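PDB 3LY1: putative histidinol-phosphate aminotransferase from Erwinia carotovora atroseptica, which probably acts as a pyridoxal-phosphate-dependent transaminase of the histidinol-phosphate aminotransferase subfamily. Local coordinates for residues I198-F211 / V222-M235. Sequence-based numbering, arbitrary orientation. Where two conformers were deposited one is given.
With PLP (pyridoxal-5'-phosphate), chain E; EDO (1,2-ethanediol), chain H.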
loop_
_atom_site.group_PDB
_atom_site.type_symbol
_atom_site.label_atom_id
_atom_site.label_comp_id
_atom_site.label_asym_id
_atom_site.label_seq_id
_atom_site.Cartn_x
_atom_site.Cartn_y
_atom_site.Cartn_z
ATOM N N ILE A 198 -12.647 -19.555 11.301
ATOM C CA ILE A 198 -11.267 -19.675 10.781
ATOM C C ILE A 198 -10.341 -20.294 11.851
ATOM O O ILE A 198 -9.525 -21.195 11.581
ATOM C CB ILE A 198 -10.732 -18.304 10.313
ATOM C CG1 ILE A 198 -11.600 -17.758 9.163
ATOM C CG2 ILE A 198 -9.213 -18.399 9.924
ATOM C CD1 ILE A 198 -11.443 -16.228 8.905
ATOM N N THR A 199 -10.469 -19.809 13.075
ATOM C CA THR A 199 -9.810 -20.435 14.223
ATOM C C THR A 199 -10.082 -21.951 14.287
ATOM O O THR A 199 -9.195 -22.705 14.612
ATOM C CB THR A 199 -10.292 -19.789 15.504
ATOM O OG1 THR A 199 -9.904 -18.423 15.474
ATOM C CG2 THR A 199 -9.764 -20.494 16.768
ATOM N N GLN A 200 -11.297 -22.363 13.929
ATOM C CA GLN A 200 -11.706 -23.766 13.976
ATOM C C GLN A 200 -11.303 -24.544 12.719
ATOM O O GLN A 200 -11.579 -25.743 12.627
ATOM C CB GLN A 200 -13.223 -23.860 14.253
ATOM C CG GLN A 200 -13.564 -23.327 15.653
ATOM C CD GLN A 200 -15.042 -22.994 15.873
ATOM O OE1 GLN A 200 -15.382 -22.117 16.695
ATOM N NE2 GLN A 200 -15.921 -23.694 15.174
ATOM N N GLY A 201 -10.637 -23.866 11.776
ATOM C CA GLY A 201 -9.978 -24.519 10.632
ATOM C C GLY A 201 -10.598 -24.357 9.245
ATOM O O GLY A 201 -10.130 -25.015 8.295
ATOM N N ALA A 202 -11.607 -23.482 9.086
ATOM C CA ALA A 202 -12.188 -23.255 7.749
ATOM C C ALA A 202 -11.113 -22.825 6.710
ATOM O O ALA A 202 -10.258 -21.955 6.970
ATOM C CB ALA A 202 -13.332 -22.185 7.819
ATOM N N GLU A 203 -11.180 -23.444 5.529
ATOM C CA GLU A 203 -10.314 -23.153 4.405
ATOM C C GLU A 203 -11.023 -22.394 3.272
ATOM O O GLU A 203 -10.417 -22.126 2.247
ATOM C CB GLU A 203 -9.735 -24.472 3.882
ATOM C CG GLU A 203 -9.009 -25.243 5.019
ATOM C CD GLU A 203 -8.321 -26.534 4.596
ATOM O OE1 GLU A 203 -7.922 -26.664 3.422
ATOM O OE2 GLU A 203 -8.178 -27.413 5.473
ATOM N N ASN A 204 -12.302 -22.040 3.476
ATOM C CA ASN A 204 -13.094 -21.361 2.464
ATOM C C ASN A 204 -13.563 -19.968 2.897
ATOM O O ASN A 204 -14.559 -19.452 2.368
ATOM C CB ASN A 204 -14.275 -22.245 2.050
ATOM C CG ASN A 204 -15.335 -22.434 3.152
ATOM O OD1 ASN A 204 -15.082 -22.227 4.324
ATOM N ND2 ASN A 204 -16.519 -22.891 2.752
ATOM N N ILE A 205 -12.857 -19.356 3.847
ATOM C CA ILE A 205 -13.215 -18.025 4.323
ATOM C C ILE A 205 -12.004 -17.103 4.373
ATOM O O ILE A 205 -10.989 -17.463 4.964
ATOM C CB ILE A 205 -13.767 -18.017 5.777
ATOM C CG1 ILE A 205 -14.826 -19.085 6.000
ATOM C CG2 ILE A 205 -14.256 -16.596 6.131
ATOM C CD1 ILE A 205 -15.313 -19.228 7.482
ATOM N N ILE A 206 -12.148 -15.909 3.788
ATOM C CA ILE A 206 -11.247 -14.753 3.980
ATOM C C ILE A 206 -12.055 -13.681 4.757
ATOM O O ILE A 206 -13.101 -13.197 4.305
ATOM C CB ILE A 206 -10.725 -14.204 2.576
ATOM C CG1 ILE A 206 -9.932 -15.278 1.822
ATOM C CG2 ILE A 206 -9.925 -12.890 2.709
ATOM C CD1 ILE A 206 -9.846 -15.061 0.218
ATOM N N LEU A 207 -11.587 -13.365 5.951
ATOM C CA LEU A 207 -12.091 -12.255 6.735
ATOM C C LEU A 207 -11.212 -11.062 6.481
ATOM O O LEU A 207 -9.978 -11.139 6.596
ATOM C CB LEU A 207 -12.055 -12.590 8.209
ATOM C CG LEU A 207 -12.347 -11.505 9.235
ATOM C CD1 LEU A 207 -13.733 -10.877 8.990
ATOM C CD2 LEU A 207 -12.249 -12.109 10.617
ATOM N N LEU A 208 -11.836 -9.952 6.161
ATOM C CA LEU A 208 -11.119 -8.697 5.961
ATOM C C LEU A 208 -11.526 -7.729 7.044
ATOM O O LEU A 208 -12.745 -7.562 7.339
ATOM C CB LEU A 208 -11.437 -8.113 4.607
ATOM C CG LEU A 208 -11.005 -8.915 3.381
ATOM C CD1 LEU A 208 -11.503 -8.223 2.181
ATOM C CD2 LEU A 208 -9.446 -9.185 3.328
ATOM N N LYS A 209 -10.499 -7.097 7.611
ATOM C CA LYS A 209 -10.686 -6.089 8.636
ATOM C C LYS A 209 -9.759 -4.905 8.394
ATOM O O LYS A 209 -8.820 -4.974 7.591
ATOM C CB LYS A 209 -10.526 -6.693 10.051
ATOM C CG LYS A 209 -11.793 -7.504 10.497
ATOM C CD LYS A 209 -11.740 -8.024 11.931
ATOM C CE LYS A 209 -11.853 -6.870 12.943
ATOM N NZ LYS A 209 -13.253 -6.312 13.049
ATOM N N THR A 210 -10.069 -3.786 9.042
ATOM C CA THR A 210 -9.364 -2.524 8.809
ATOM C C THR A 210 -9.264 -1.750 10.119
ATOM O O THR A 210 -10.090 -1.939 10.981
ATOM C CB THR A 210 -10.069 -1.664 7.753
ATOM O OG1 THR A 210 -9.278 -0.492 7.478
ATOM C CG2 THR A 210 -11.471 -1.281 8.203
ATOM N N PHE A 211 -8.245 -0.895 10.247
ATOM C CA PHE A 211 -8.134 0.087 11.342
ATOM C C PHE A 211 -8.793 1.451 10.994
ATOM O O PHE A 211 -8.703 2.421 11.761
ATOM C CB PHE A 211 -6.668 0.284 11.705
ATOM C CG PHE A 211 -6.073 -0.835 12.526
ATOM C CD1 PHE A 211 -5.602 -2.015 11.945
ATOM C CD2 PHE A 211 -5.984 -0.705 13.883
ATOM C CE1 PHE A 211 -5.051 -3.026 12.742
ATOM C CE2 PHE A 211 -5.416 -1.707 14.686
ATOM C CZ PHE A 211 -4.954 -2.868 14.114
ATOM N N VAL A 222 -3.920 0.907 7.292
ATOM C CA VAL A 222 -3.611 -0.359 7.924
ATOM C C VAL A 222 -4.853 -1.224 7.944
ATOM O O VAL A 222 -5.852 -0.867 8.539
ATOM C CB VAL A 222 -3.056 -0.188 9.386
ATOM C CG1 VAL A 222 -2.514 -1.531 9.910
ATOM C CG2 VAL A 222 -1.972 0.927 9.486
ATOM N N GLY A 223 -4.790 -2.368 7.272
ATOM C CA GLY A 223 -5.822 -3.375 7.373
ATOM C C GLY A 223 -5.172 -4.738 7.325
ATOM O O GLY A 223 -3.941 -4.842 7.335
ATOM N N TYR A 224 -5.993 -5.789 7.305
ATOM C CA TYR A 224 -5.471 -7.146 7.294
ATOM C C TYR A 224 -6.533 -8.158 6.843
ATOM O O TYR A 224 -7.747 -7.847 6.809
ATOM C CB TYR A 224 -4.858 -7.547 8.650
ATOM C CG TYR A 224 -5.804 -7.541 9.822
ATOM C CD1 TYR A 224 -6.150 -6.362 10.457
ATOM C CD2 TYR A 224 -6.356 -8.724 10.304
ATOM C CE1 TYR A 224 -6.997 -6.349 11.549
ATOM C CE2 TYR A 224 -7.239 -8.718 11.381
ATOM C CZ TYR A 224 -7.542 -7.538 12.016
ATOM O OH TYR A 224 -8.408 -7.554 13.085
ATOM N N ALA A 225 -6.043 -9.322 6.418
ATOM C CA ALA A 225 -6.867 -10.508 6.159
ATOM C C ALA A 225 -6.566 -11.591 7.216
ATOM O O ALA A 225 -5.424 -11.724 7.715
ATOM C CB ALA A 225 -6.658 -11.033 4.747
ATOM N N VAL A 226 -7.594 -12.351 7.563
ATOM C CA VAL A 226 -7.482 -13.548 8.390
ATOM C C VAL A 226 -7.999 -14.739 7.587
ATOM O O VAL A 226 -9.088 -14.674 6.971
ATOM C CB VAL A 226 -8.234 -13.400 9.716
ATOM C CG1 VAL A 226 -7.829 -14.550 10.682
ATOM C CG2 VAL A 226 -8.017 -11.985 10.334
ATOM N N ALA A 227 -7.199 -15.803 7.484
ATOM C CA ALA A 227 -7.638 -16.983 6.744
ATOM C C ALA A 227 -6.759 -18.178 7.090
ATOM O O ALA A 227 -5.771 -18.040 7.805
ATOM C CB ALA A 227 -7.604 -16.704 5.243
ATOM N N HIS A 228 -7.085 -19.349 6.540
ATOM C CA HIS A 228 -6.206 -20.510 6.699
ATOM C C HIS A 228 -4.845 -20.121 6.097
ATOM O O HIS A 228 -4.800 -19.338 5.157
ATOM C CB HIS A 228 -6.804 -21.722 5.975
ATOM C CG HIS A 228 -6.069 -23.011 6.217
ATOM N ND1 HIS A 228 -5.121 -23.508 5.342
ATOM C CD2 HIS A 228 -6.201 -23.936 7.196
ATOM C CE1 HIS A 228 -4.669 -24.664 5.803
ATOM N NE2 HIS A 228 -5.302 -24.942 6.933
ATOM N N PRO A 229 -3.734 -20.663 6.623
ATOM C CA PRO A 229 -2.460 -20.273 6.026
ATOM C C PRO A 229 -2.297 -20.519 4.536
ATOM O O PRO A 229 -1.607 -19.746 3.914
ATOM C CB PRO A 229 -1.448 -21.099 6.800
ATOM C CG PRO A 229 -2.037 -21.209 8.120
ATOM C CD PRO A 229 -3.528 -21.448 7.858
ATOM N N THR A 230 -2.917 -21.560 3.975
ATOM C CA THR A 230 -2.814 -21.836 2.551
ATOM C C THR A 230 -3.431 -20.676 1.729
ATOM O O THR A 230 -2.901 -20.294 0.684
ATOM C CB THR A 230 -3.429 -23.211 2.180
ATOM O OG1 THR A 230 -4.824 -23.233 2.547
ATOM C CG2 THR A 230 -2.674 -24.338 2.902
ATOM N N VAL A 231 -4.499 -20.085 2.244
ATOM C CA VAL A 231 -5.205 -18.989 1.579
ATOM C C VAL A 231 -4.424 -17.683 1.727
ATOM O O VAL A 231 -4.287 -16.920 0.774
ATOM C CB VAL A 231 -6.615 -18.839 2.171
ATOM C CG1 VAL A 231 -7.348 -17.594 1.624
ATOM C CG2 VAL A 231 -7.424 -20.182 1.940
ATOM N N ILE A 232 -3.920 -17.407 2.923
ATOM C CA ILE A 232 -3.060 -16.253 3.109
ATOM C C ILE A 232 -1.812 -16.314 2.181
ATOM O O ILE A 232 -1.424 -15.305 1.588
ATOM C CB ILE A 232 -2.607 -16.139 4.566
ATOM C CG1 ILE A 232 -3.793 -15.817 5.482
ATOM C CG2 ILE A 232 -1.461 -15.129 4.696
ATOM C CD1 ILE A 232 -4.490 -14.464 5.193
ATOM N N ALA A 233 -1.209 -17.495 2.047
ATOM C CA ALA A 233 -0.039 -17.657 1.198
ATOM C C ALA A 233 -0.389 -17.275 -0.240
ATOM O O ALA A 233 0.399 -16.595 -0.900
ATOM C CB ALA A 233 0.518 -19.082 1.291
ATOM N N LEU A 234 -1.573 -17.665 -0.719
ATOM C CA LEU A 234 -1.974 -17.320 -2.093
ATOM C C LEU A 234 -2.229 -15.820 -2.241
ATOM O O LEU A 234 -1.781 -15.206 -3.220
ATOM C CB LEU A 234 -3.201 -18.125 -2.572
ATOM C CG LEU A 234 -3.018 -19.611 -2.907
ATOM C CD1 LEU A 234 -4.370 -20.202 -3.272
ATOM C CD2 LEU A 234 -2.015 -19.841 -4.025
HETATM N N MSE A 235 -2.917 -15.211 -1.272
HETATM C CA MSE A 235 -3.209 -13.763 -1.299
HETATM C C MSE A 235 -1.945 -12.937 -1.286
HETATM O O MSE A 235 -1.883 -11.894 -1.925
HETATM C CB MSE A 235 -4.076 -13.354 -0.123
HETATM C CG MSE A 235 -5.462 -13.821 -0.251
HETATM SE SE MSE A 235 -6.493 -13.291 1.344
HETATM C CE MSE A 235 -6.329 -11.390 1.307
HETATM N N1 PLP E . -14.753 -2.423 3.124
HETATM C C2 PLP E . -15.855 -1.611 3.295
HETATM C C2A PLP E . -17.205 -2.255 3.491
HETATM C C3 PLP E . -15.679 -0.228 3.245
HETATM O O3 PLP E . -16.766 0.572 3.394
HETATM C C4 PLP E . -14.392 0.311 3.025
HETATM C C4A PLP E . -14.160 1.798 3.099
HETATM O O4A PLP E . -14.917 2.484 2.432
HETATM C C5 PLP E . -13.289 -0.532 2.843
HETATM C C6 PLP E . -13.511 -1.909 2.885
HETATM C C5A PLP E . -11.892 -0.008 2.589
HETATM O O4P PLP E . -11.346 0.786 3.659
HETATM P P PLP E . -9.777 0.811 3.951
HETATM O O1P PLP E . -8.967 0.619 2.707
HETATM O O2P PLP E . -9.622 -0.309 4.946
HETATM O O3P PLP E . -9.608 2.182 4.583
HETATM C C1 EDO H . -8.282 -4.659 14.533
HETATM O O1 EDO H . -9.526 -5.164 14.061
HETATM C C2 EDO H . -7.922 -5.397 15.813
HETATM O O2 EDO H . -8.625 -4.777 16.883
HETATM O O HOH W 1 -9.710 -19.838 5.245
HETATM O O HOH W 2 -6.765 -24.823 1.581
#
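Strands 205-210 and 223-226 run antiparallel, their axes 4.7 Å apart at 161°, as neighbours in the mixed seven-stranded sheet of this PLP-binding, aminotransferase-family protein. Leu207 and Val226 exchange two backbone hydrogen bonds, as do Lys209 and Tyr224, and Phe211 N adds another to Val222 O. In a non-hydrogen-bonded pair, Thr210 CA comes within 3.9 Å of Gly223 CA, which glycine, lacking a side chain, permits. On the face of Lys209 and Tyr224, the lysine CB lies over the phenol ring in a CH-pi contact, 4.0 Å from its centroid. With chi1 at 61°, Tyr224 CG sits between backbone N and carbonyl carbon, and the ring runs alongside the lysine chain. Lys209 NZ forms a salt bridge with Glu184; Tyr224 OH is hydrogen-bonded to His64 NE2 and an ethanediol O1. On the other face Leu208 CD2 meets the small Ala225 CB, while Ile206 CG1 presses on Val231 CG1 at 3.5 Å and its CG2 lies against selenomethionine Met235 SE. His228 N-caps helix 229-235, its ND1 accepting from Thr230 N; Pro229 CD and Glu203 CG sandwich the imidazole. The pairing places Thr210 at the strand end, where OG1, also bonded to Ser212 OG, donates to PLP O2P at 2.6 Å, among several cofactor bonds.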